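Local atomic coordinates of ATP:cob(I)alamin adenosyltransferase, putative (PDB entry 2ZHZ), a protein that probably catalyses the transfer of the adenosyl group of ATP to cobalamin, forming adenosylcobalamin and releasing triphosphate, as a homotrimer of helix bundles. Residues G80-T85 and P143-P148. Sequence-based numbering, arbitrary orientation.
Sequences GHAAIT and PLNAAP
The side-chain amide nitrogen of Asn145, ND2, is gripped by a water shared with Gly80 O and by Glu75 OE2, between two connecting loops at the end of the helix bundle that typifies PduO-type adenosyltransferases: one loop joins helix 56-77 to helix 86-101, the other leads into helix 147-169. Asn145 ND2 donates to the water 3.1 Å away, and that water in turn donates to Gly80 O at 2.7 Å. Asn145 ND2 also donates a hydrogen bond to Glu75 OE2, on helix 56-77. His81 O comes within 3.3 Å of Asn145 ND2, but the angle is too poor for a hydrogen bond. The other carboxylate oxygen of Glu75, OE1, accepts from the backbone nitrogens of Ala83 and Ile84, and this single side chain therefore ties the two loops together. Beside this polar patch the contact turns apolar. Ile84 CG2 lies anti to the backbone N and reaches Ala147 CB at 3.8 Å, whereas CD1 leads away from the 143-148 segment and the side chain packs on Leu72. The methyl of Ala82, CB, sits 3.8 Å from Asn145 ND2. Ala147, in the first turn of its helix, also brings its CB to 3.4 Å from Ile84 O.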
# COMPACT_ATOMS: atom_id res chain seq x y z
N GLY B 80 -18.65 -17.69 7.33
CA GLY B 80 -19.13 -18.47 8.45
C GLY B 80 -18.02 -19.19 9.19
O GLY B 80 -18.26 -19.82 10.22
N HIS B 81 -16.80 -19.09 8.67
CA HIS B 81 -15.65 -19.72 9.30
C HIS B 81 -15.11 -18.81 10.40
O HIS B 81 -15.28 -17.59 10.34
CB HIS B 81 -14.56 -19.99 8.25
CG HIS B 81 -13.33 -20.64 8.80
ND1 HIS B 81 -13.37 -21.82 9.51
CD2 HIS B 81 -12.03 -20.28 8.73
CE1 HIS B 81 -12.14 -22.16 9.86
NE2 HIS B 81 -11.31 -21.24 9.40
N ALA B 82 -14.48 -19.40 11.41
CA ALA B 82 -13.93 -18.64 12.52
C ALA B 82 -12.54 -19.12 12.89
O ALA B 82 -12.38 -20.11 13.60
CB ALA B 82 -14.85 -18.74 13.73
N ALA B 83 -11.52 -18.41 12.40
CA ALA B 83 -10.14 -18.77 12.68
C ALA B 83 -9.54 -17.87 13.75
O ALA B 83 -8.63 -18.28 14.48
CB ALA B 83 -9.32 -18.69 11.41
N ILE B 84 -10.04 -16.64 13.85
CA ILE B 84 -9.53 -15.70 14.83
C ILE B 84 -10.34 -15.81 16.12
O ILE B 84 -11.56 -15.65 16.11
CB ILE B 84 -9.62 -14.25 14.30
CG1 ILE B 84 -8.89 -14.15 12.96
CG2 ILE B 84 -9.00 -13.28 15.31
CD1 ILE B 84 -7.46 -14.64 12.98
N THR B 85 -9.65 -16.09 17.22
CA THR B 85 -10.29 -16.27 18.53
C THR B 85 -9.79 -15.29 19.59
O THR B 85 -8.94 -14.44 19.31
CB THR B 85 -10.02 -17.68 19.06
OG1 THR B 85 -8.62 -17.82 19.33
CG2 THR B 85 -10.43 -18.73 18.03
N PRO B 143 -23.01 -10.53 7.33
CA PRO B 143 -22.79 -10.95 8.72
C PRO B 143 -21.37 -11.47 8.88
O PRO B 143 -20.95 -12.39 8.17
CB PRO B 143 -23.85 -12.03 8.93
CG PRO B 143 -24.03 -12.60 7.55
CD PRO B 143 -24.04 -11.36 6.69
N LEU B 144 -20.63 -10.88 9.80
CA LEU B 144 -19.24 -11.26 10.01
C LEU B 144 -18.94 -11.31 11.51
O LEU B 144 -19.58 -10.62 12.29
CB LEU B 144 -18.34 -10.22 9.34
CG LEU B 144 -16.86 -10.51 9.06
CD1 LEU B 144 -16.74 -11.59 7.99
CD2 LEU B 144 -16.19 -9.23 8.59
N ASN B 145 -17.98 -12.14 11.91
CA ASN B 145 -17.61 -12.21 13.31
C ASN B 145 -16.90 -10.90 13.63
O ASN B 145 -16.36 -10.26 12.73
CB ASN B 145 -16.67 -13.39 13.58
CG ASN B 145 -17.32 -14.73 13.34
OD1 ASN B 145 -18.44 -14.98 13.78
ND2 ASN B 145 -16.62 -15.61 12.63
N ALA B 146 -16.92 -10.50 14.89
CA ALA B 146 -16.27 -9.26 15.29
C ALA B 146 -14.76 -9.41 15.48
O ALA B 146 -14.02 -8.43 15.41
CB ALA B 146 -16.91 -8.74 16.58
N ALA B 147 -14.31 -10.64 15.70
CA ALA B 147 -12.89 -10.91 15.93
C ALA B 147 -11.93 -10.30 14.90
O ALA B 147 -10.95 -9.66 15.29
CB ALA B 147 -12.67 -12.42 16.02
N PRO B 148 -12.18 -10.49 13.60
CA PRO B 148 -11.29 -9.92 12.57
C PRO B 148 -11.07 -8.42 12.77
O PRO B 148 -9.94 -7.93 12.73
CB PRO B 148 -12.02 -10.24 11.27
CG PRO B 148 -12.71 -11.54 11.59
CD PRO B 148 -13.26 -11.28 12.97
O HOH W 1 -18.16 -18.29 12.42